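Local coordinates for protein tRNA uridine(34) acetyltransferase (Methanocaldococcus infernus, PDB 6IA8) that catalyses formation of 5-(carboxymethyl)uridine at the wobble position 34 of tRNAs from acetyl-CoA and S-adenosyl-L-methionine, at residues 205-218 with 244-256. Numbering follows the deposited sequence.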
ATOM      1  N   MET A 205      12.222  10.071  -3.446  1.00 35.10           N
ATOM      2  CA  MET A 205      10.922   9.755  -2.869  1.00 33.13           C
ATOM      3  C   MET A 205      10.933   9.929  -1.365  1.00 38.11           C
ATOM      4  O   MET A 205       9.966  10.438  -0.799  1.00 33.92           O
ATOM      5  CB  MET A 205      10.494   8.345  -3.261  1.00 34.22           C
ATOM      6  CG  MET A 205      10.084   8.269  -4.742  1.00 37.98           C
ATOM      7  SD  MET A 205       9.490   6.681  -5.305  1.00 46.06           S
ATOM      8  CE  MET A 205      10.838   5.688  -4.877  1.00 32.01           C
ATOM      9  N   LEU A 206      12.002   9.503  -0.695  1.00 35.76           N
ATOM     10  CA  LEU A 206      12.124   9.760   0.737  1.00 35.57           C
ATOM     11  C   LEU A 206      12.141  11.260   1.038  1.00 41.16           C
ATOM     12  O   LEU A 206      11.547  11.708   2.022  1.00 37.17           O
ATOM     13  CB  LEU A 206      13.390   9.097   1.277  1.00 41.50           C
ATOM     14  CG  LEU A 206      13.365   7.569   1.324  1.00 41.24           C
ATOM     15  CD1 LEU A 206      14.757   6.991   1.501  1.00 39.33           C
ATOM     16  CD2 LEU A 206      12.446   7.161   2.446  1.00 36.89           C
ATOM     17  N   LYS A 207      12.837  12.052   0.218  1.00 35.62           N
ATOM     18  CA  LYS A 207      12.830  13.501   0.418  1.00 41.30           C
ATOM     19  C   LYS A 207      11.412  14.055   0.367  1.00 41.25           C
ATOM     20  O   LYS A 207      11.065  14.979   1.110  1.00 36.88           O
ATOM     21  CB  LYS A 207      13.703  14.181  -0.641  1.00 49.87           C
ATOM     22  CG  LYS A 207      14.042  15.649  -0.325  1.00 74.03           C
ATOM     23  CD  LYS A 207      14.798  16.314  -1.483  1.00 74.43           C
ATOM     24  CE  LYS A 207      13.845  16.813  -2.560  1.00 79.12           C
ATOM     25  NZ  LYS A 207      14.537  17.221  -3.803  1.00 64.83           N
ATOM     26  N   LEU A 208      10.585  13.519  -0.525  1.00 36.44           N
ATOM     27  CA  LEU A 208       9.215  13.993  -0.660  1.00 37.39           C
ATOM     28  C   LEU A 208       8.339  13.605   0.526  1.00 33.32           C
ATOM     29  O   LEU A 208       7.249  14.160   0.678  1.00 36.21           O
ATOM     30  CB  LEU A 208       8.603  13.425  -1.932  1.00 34.86           C
ATOM     31  CG  LEU A 208       9.239  13.806  -3.257  1.00 36.12           C
ATOM     32  CD1 LEU A 208       8.656  13.030  -4.411  1.00 35.65           C
ATOM     33  CD2 LEU A 208       9.108  15.309  -3.507  1.00 34.83           C
ATOM     34  N   GLY A 209       8.754  12.638   1.337  1.00 34.04           N
ATOM     35  CA  GLY A 209       7.928  12.133   2.415  1.00 36.73           C
ATOM     36  C   GLY A 209       7.181  10.857   2.100  1.00 39.61           C
ATOM     37  O   GLY A 209       6.215  10.529   2.805  1.00 31.97           O
ATOM     38  N   ALA A 210       7.586  10.135   1.062  1.00 31.96           N
ATOM     39  CA  ALA A 210       6.887   8.911   0.687  1.00 32.87           C
ATOM     40  C   ALA A 210       6.991   7.876   1.789  1.00 32.01           C
ATOM     41  O   ALA A 210       8.020   7.762   2.454  1.00 33.60           O
ATOM     42  CB  ALA A 210       7.460   8.329  -0.614  1.00 34.78           C
ATOM     43  N   THR A 211       5.925   7.099   1.960  1.00 29.32           N
ATOM     44  CA  THR A 211       5.910   5.972   2.865  1.00 30.59           C
ATOM     45  C   THR A 211       5.598   4.675   2.159  1.00 33.40           C
ATOM     46  O   THR A 211       5.825   3.615   2.755  1.00 32.70           O
ATOM     47  CB  THR A 211       4.867   6.193   3.972  1.00 38.55           C
ATOM     48  OG1 THR A 211       3.586   6.474   3.383  1.00 35.12           O
ATOM     49  CG2 THR A 211       5.282   7.413   4.851  1.00 38.30           C
ATOM     50  N   ARG A 212       5.026   4.722   0.941  1.00 29.37           N
ATOM     51  CA  ARG A 212       4.658   3.515   0.205  1.00 32.08           C
ATOM     52  C   ARG A 212       4.994   3.720  -1.261  1.00 30.17           C
ATOM     53  O   ARG A 212       4.800   4.815  -1.792  1.00 31.02           O
ATOM     54  CB  ARG A 212       3.169   3.171   0.357  1.00 39.42           C
ATOM     55  CG  ARG A 212       2.740   1.865  -0.322  1.00 88.63           C
ATOM     56  CD  ARG A 212       1.243   1.611  -0.142  1.00107.91           C
ATOM     57  NE  ARG A 212       0.431   2.315  -1.133  1.00132.23           N
ATOM     58  CZ  ARG A 212      -0.889   2.448  -1.069  1.00136.84           C
ATOM     59  NH1 ARG A 212      -1.562   1.931  -0.054  1.00126.06           N
ATOM     60  NH2 ARG A 212      -1.535   3.106  -2.019  1.00160.16           N
ATOM     61  N   VAL A 213       5.506   2.674  -1.910  1.00 29.54           N
ATOM     62  CA  VAL A 213       5.766   2.690  -3.344  1.00 31.66           C
ATOM     63  C   VAL A 213       5.040   1.515  -3.988  1.00 35.80           C
ATOM     64  O   VAL A 213       5.172   0.368  -3.548  1.00 32.55           O
ATOM     65  CB  VAL A 213       7.273   2.635  -3.651  1.00 28.86           C
ATOM     66  CG1 VAL A 213       7.500   2.556  -5.196  1.00 31.85           C
ATOM     67  CG2 VAL A 213       7.993   3.812  -3.090  1.00 28.62           C
ATOM     68  N   GLU A 214       4.245   1.804  -5.004  1.00 27.88           N
ATOM     69  CA  GLU A 214       3.501   0.792  -5.736  1.00 29.48           C
ATOM     70  C   GLU A 214       4.209   0.564  -7.062  1.00 33.32           C
ATOM     71  O   GLU A 214       4.355   1.504  -7.852  1.00 35.35           O
ATOM     72  CB  GLU A 214       2.055   1.218  -5.992  1.00 31.42           C
ATOM     73  CG  GLU A 214       1.223   0.107  -6.642  1.00 36.82           C
ATOM     74  CD  GLU A 214      -0.119   0.596  -7.186  1.00 59.82           C
ATOM     75  OE1 GLU A 214      -0.355   0.443  -8.406  1.00 70.82           O
ATOM     76  OE2 GLU A 214      -0.921   1.133  -6.395  1.00 71.11           O
ATOM     77  N   LEU A 215       4.658  -0.665  -7.294  1.00 34.78           N
ATOM     78  CA  LEU A 215       5.396  -1.030  -8.496  1.00 32.85           C
ATOM     79  C   LEU A 215       4.411  -1.564  -9.525  1.00 34.80           C
ATOM     80  O   LEU A 215       3.582  -2.416  -9.199  1.00 35.95           O
ATOM     81  CB  LEU A 215       6.456  -2.089  -8.175  1.00 33.64           C
ATOM     82  CG  LEU A 215       7.586  -1.629  -7.241  1.00 37.34           C
ATOM     83  CD1 LEU A 215       8.492  -2.861  -6.900  1.00 35.09           C
ATOM     84  CD2 LEU A 215       8.405  -0.512  -7.861  1.00 39.71           C
ATOM     85  N   GLY A 216       4.489  -1.053 -10.753  1.00 36.89           N
ATOM     86  CA  GLY A 216       3.713  -1.600 -11.851  1.00 36.97           C
ATOM     87  C   GLY A 216       4.277  -2.925 -12.343  1.00 35.52           C
ATOM     88  O   GLY A 216       4.835  -2.993 -13.447  1.00 31.82           O
ATOM     89  N   VAL A 217       4.168  -3.976 -11.523  1.00 30.61           N
ATOM     90  CA  VAL A 217       4.786  -5.260 -11.850  1.00 35.13           C
ATOM     91  C   VAL A 217       4.067  -5.933 -13.019  1.00 36.03           C
ATOM     92  O   VAL A 217       4.711  -6.393 -13.974  1.00 33.11           O
ATOM     93  CB  VAL A 217       4.800  -6.168 -10.608  1.00 33.77           C
ATOM     94  CG1 VAL A 217       5.377  -7.520 -10.951  1.00 33.72           C
ATOM     95  CG2 VAL A 217       5.588  -5.502  -9.471  1.00 32.09           C
ATOM     96  N   GLN A 218       2.728  -6.026 -12.934  1.00 31.85           N
ATOM     97  CA  GLN A 218       1.850  -6.645 -13.923  1.00 30.41           C
ATOM     98  C   GLN A 218       2.042  -8.150 -13.946  1.00 31.49           C
ATOM     99  O   GLN A 218       1.093  -8.874 -13.644  1.00 33.01           O
ATOM    100  CB  GLN A 218       2.079  -6.060 -15.305  1.00 40.11           C
ATOM    101  CG  GLN A 218       2.204  -4.541 -15.362  1.00 44.96           C
ATOM    102  CD  GLN A 218       1.156  -3.802 -14.573  1.00 59.47           C
ATOM    103  OE1 GLN A 218       0.169  -4.371 -14.111  1.00 53.70           O
ATOM    104  NE2 GLN A 218       1.382  -2.514 -14.397  1.00 47.01           N
ATOM    105  N   LEU A 244      13.751  -0.885  -1.969  1.00 29.27           N
ATOM    106  CA  LEU A 244      12.661  -0.259  -1.220  1.00 29.69           C
ATOM    107  C   LEU A 244      12.602  -0.805   0.204  1.00 23.02           C
ATOM    108  O   LEU A 244      12.541  -0.041   1.175  1.00 30.23           O
ATOM    109  CB  LEU A 244      11.330  -0.494  -1.953  1.00 26.43           C
ATOM    110  CG  LEU A 244      11.141   0.326  -3.237  1.00 25.95           C
ATOM    111  CD1 LEU A 244       9.953  -0.244  -4.022  1.00 27.92           C
ATOM    112  CD2 LEU A 244      10.975   1.761  -2.979  1.00 33.18           C
ATOM    113  N   LYS A 245      12.636  -2.132   0.346  1.00 28.21           N
ATOM    114  CA  LYS A 245      12.575  -2.749   1.664  1.00 30.41           C
ATOM    115  C   LYS A 245      13.750  -2.307   2.525  1.00 34.47           C
ATOM    116  O   LYS A 245      13.580  -2.003   3.709  1.00 27.97           O
ATOM    117  CB  LYS A 245      12.576  -4.264   1.525  1.00 27.97           C
ATOM    118  CG  LYS A 245      11.261  -4.924   1.044  1.00 30.74           C
ATOM    119  CD  LYS A 245      10.096  -4.641   2.001  1.00 25.91           C
ATOM    120  CE  LYS A 245       8.909  -5.535   1.641  1.00 30.19           C
ATOM    121  NZ  LYS A 245       9.189  -6.929   2.076  1.00 30.41           N
ATOM    122  N   ASP A 246      14.957  -2.261   1.948  1.00 29.21           N
ATOM    123  CA  ASP A 246      16.145  -1.880   2.700  1.00 30.09           C
ATOM    124  C   ASP A 246      16.227  -0.386   2.927  1.00 34.08           C
ATOM    125  O   ASP A 246      17.163   0.055   3.583  1.00 32.38           O
ATOM    126  CB  ASP A 246      17.412  -2.395   1.993  1.00 30.75           C
ATOM    127  CG  ASP A 246      17.605  -3.896   2.204  1.00 32.09           C
ATOM    128  OD1 ASP A 246      17.064  -4.433   3.226  1.00 31.80           O
ATOM    129  OD2 ASP A 246      18.300  -4.521   1.379  1.00 33.04           O
ATOM    130  N   SER A 247      15.293   0.397   2.395  1.00 31.37           N
ATOM    131  CA  SER A 247      15.134   1.799   2.744  1.00 29.88           C
ATOM    132  C   SER A 247      13.921   2.028   3.643  1.00 30.21           C
ATOM    133  O   SER A 247      13.549   3.175   3.889  1.00 31.27           O
ATOM    134  CB  SER A 247      15.025   2.617   1.460  1.00 31.79           C
ATOM    135  OG  SER A 247      16.169   2.397   0.624  1.00 36.97           O
ATOM    136  N   GLY A 248      13.296   0.963   4.134  1.00 31.93           N
ATOM    137  CA  GLY A 248      12.204   1.090   5.085  1.00 40.22           C
ATOM    138  C   GLY A 248      10.843   1.369   4.483  1.00 38.99           C
ATOM    139  O   GLY A 248       9.901   1.675   5.221  1.00 29.30           O
ATOM    140  N   LEU A 249      10.701   1.288   3.173  1.00 30.36           N
ATOM    141  CA  LEU A 249       9.445   1.681   2.558  1.00 30.84           C
ATOM    142  C   LEU A 249       8.499   0.484   2.464  1.00 30.07           C
ATOM    143  O   LEU A 249       8.924  -0.674   2.439  1.00 32.17           O
ATOM    144  CB  LEU A 249       9.678   2.280   1.162  1.00 28.26           C
ATOM    145  CG  LEU A 249      10.331   3.650   1.215  1.00 31.30           C
ATOM    146  CD1 LEU A 249      10.967   4.028  -0.149  1.00 40.19           C
ATOM    147  CD2 LEU A 249       9.314   4.750   1.579  1.00 32.95           C
ATOM    148  N   LYS A 250       7.200   0.786   2.389  1.00 30.59           N
ATOM    149  CA  LYS A 250       6.199  -0.218   2.060  1.00 32.11           C
ATOM    150  C   LYS A 250       6.166  -0.449   0.563  1.00 29.04           C
ATOM    151  O   LYS A 250       6.273   0.496  -0.238  1.00 30.87           O
ATOM    152  CB  LYS A 250       4.821   0.224   2.539  1.00 32.43           C
ATOM    153  CG  LYS A 250       4.791   0.332   4.127  1.00 45.71           C
ATOM    154  CD  LYS A 250       3.544   1.095   4.640  1.00 44.09           C
ATOM    155  CE  LYS A 250       3.849   2.580   4.809  1.00 79.10           C
ATOM    156  NZ  LYS A 250       5.111   2.873   5.544  1.00106.12           N
ATOM    157  N   VAL A 251       5.931  -1.701   0.192  1.00 26.31           N
ATOM    158  CA  VAL A 251       6.013  -2.128  -1.189  1.00 28.82           C
ATOM    159  C   VAL A 251       4.691  -2.759  -1.576  1.00 35.42           C
ATOM    160  O   VAL A 251       4.265  -3.747  -0.975  1.00 28.34           O
ATOM    161  CB  VAL A 251       7.161  -3.118  -1.409  1.00 28.36           C
ATOM    162  CG1 VAL A 251       7.180  -3.610  -2.851  1.00 36.04           C
ATOM    163  CG2 VAL A 251       8.497  -2.493  -1.015  1.00 32.88           C
ATOM    164  N   SER A 252       4.076  -2.219  -2.603  1.00 31.25           N
ATOM    165  CA  SER A 252       2.867  -2.757  -3.203  1.00 30.94           C
ATOM    166  C   SER A 252       3.130  -3.155  -4.650  1.00 30.53           C
ATOM    167  O   SER A 252       3.873  -2.473  -5.363  1.00 32.66           O
ATOM    168  CB  SER A 252       1.737  -1.694  -3.157  1.00 34.43           C
ATOM    169  OG  SER A 252       0.619  -2.136  -3.888  1.00 46.41           O
ATOM    170  N   TYR A 253       2.500  -4.244  -5.081  1.00 26.72           N
ATOM    171  CA  TYR A 253       2.604  -4.727  -6.452  1.00 26.86           C
ATOM    172  C   TYR A 253       1.244  -4.593  -7.129  1.00 32.27           C
ATOM    173  O   TYR A 253       0.243  -5.125  -6.623  1.00 33.38           O
ATOM    174  CB  TYR A 253       3.002  -6.199  -6.537  1.00 27.52           C
ATOM    175  CG  TYR A 253       4.411  -6.598  -6.223  1.00 31.58           C
ATOM    176  CD1 TYR A 253       5.372  -5.667  -5.841  1.00 30.16           C
ATOM    177  CD2 TYR A 253       4.790  -7.938  -6.349  1.00 28.83           C
ATOM    178  CE1 TYR A 253       6.687  -6.064  -5.597  1.00 25.84           C
ATOM    179  CE2 TYR A 253       6.070  -8.345  -6.103  1.00 29.45           C
ATOM    180  CZ  TYR A 253       7.028  -7.424  -5.728  1.00 26.14           C
ATOM    181  OH  TYR A 253       8.304  -7.935  -5.492  1.00 30.60           O
ATOM    182  N   HIS A 254       1.204  -3.908  -8.273  1.00 33.73           N
ATOM    183  CA  HIS A 254       0.049  -3.994  -9.158  1.00 31.38           C
ATOM    184  C   HIS A 254       0.233  -5.217 -10.049  1.00 35.38           C
ATOM    185  O   HIS A 254       1.242  -5.329 -10.743  1.00 34.57           O
ATOM    186  CB  HIS A 254      -0.117  -2.723  -9.985  1.00 34.82           C
ATOM    187  CG  HIS A 254      -1.367  -2.711 -10.795  1.00 49.31           C
ATOM    188  ND1 HIS A 254      -1.445  -3.268 -12.056  1.00 57.23           N
ATOM    189  CD2 HIS A 254      -2.597  -2.220 -10.520  1.00 56.61           C
ATOM    190  CE1 HIS A 254      -2.667  -3.100 -12.528  1.00 61.00           C
ATOM    191  NE2 HIS A 254      -3.386  -2.473 -11.613  1.00 53.73           N
ATOM    192  N   LEU A 255      -0.727  -6.137 -10.014  1.00 29.77           N
ATOM    193  CA  LEU A 255      -0.638  -7.406 -10.732  1.00 29.53           C
ATOM    194  C   LEU A 255      -1.865  -7.601 -11.614  1.00 35.63           C
ATOM    195  O   LEU A 255      -2.983  -7.257 -11.220  1.00 35.20           O
ATOM    196  CB  LEU A 255      -0.509  -8.596  -9.768  1.00 30.08           C
ATOM    197  CG  LEU A 255       0.690  -8.564  -8.831  1.00 38.34           C
ATOM    198  CD1 LEU A 255       0.536  -9.564  -7.692  1.00 35.63           C
ATOM    199  CD2 LEU A 255       1.979  -8.844  -9.639  1.00 31.00           C
ATOM    200  N   MET A 256      -1.650  -8.145 -12.812  1.00 31.81           N
ATOM    201  CA  MET A 256      -2.718  -8.300 -13.799  1.00 31.61           C
ATOM    202  C   MET A 256      -2.846  -9.754 -14.225  1.00 37.41           C
ATOM    203  O   MET A 256      -2.141 -10.203 -15.146  1.00 37.02           O
ATOM    204  CB  MET A 256      -2.462  -7.415 -15.017  1.00 38.32           C
ATOM    205  CG  MET A 256      -2.834  -5.957 -14.845  1.00 61.28           C
ATOM    206  SD  MET A 256      -3.017  -5.163 -16.455  1.00 58.03           S
ATOM    207  CE  MET A 256      -1.415  -5.442 -17.161  1.00 47.54           C
TER
HETATM  208  O   HOH W   1      -0.918  -0.040  -4.020  1.00 54.02           O
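V213 drops its two methyls onto the forked end of L244, CG2 lying 3.6 Å from L244 CD2 and CG1 resting by the other branch; the two side chains cross at about a right angle. The isobutyl group of L215 meets the same fork tip to tip and runs alongside the ring of Y253. Further on, V217 lays CG2 over one face of that ring, 3.8 Å from the Y253 centroid, while its CG1 rests against L255 CD2. At the other end, L249 CD2 slots in between L206 CD2 and the backbone of A210 and T211. V213, L215, V251 and Y253 line the helix-facing side of strands 212-218 and 250-255, and L244 packs onto it from the end of helix 234-245. The strands are parallel neighbours in the partial barrel of the radical SAM domain, joined by a right-handed beta-alpha-beta crossover. On the inner face, E214 and S252 share a water, 2.6 Å from S252 OG, and E214 OE2 also pairs with K286. K250, bent at its far end, folds back over T211 O; its NZ bonds this oxygen weakly and R444 O as well. Backbone pairing runs in parallel register from V213 N-K250 O to H254 N-L215 O; a beta bulge then passes it to Q218 N-H254 O (2.7 Å). Folded at its CB-CG bond (chi2 -46°), Q218 puts OE1 at the ring edge of H254, near its plane, and ND1, 2.8 Å away, donates onto a lone pair of that oxygen, while M256 CG and CE pack against it from one side. With an alanine at Q218, H254 ND1 would probably lose this acceptor, its ring freer to turn, and a gap would open beside the M256 methyl. M256 N reaches Q218 O.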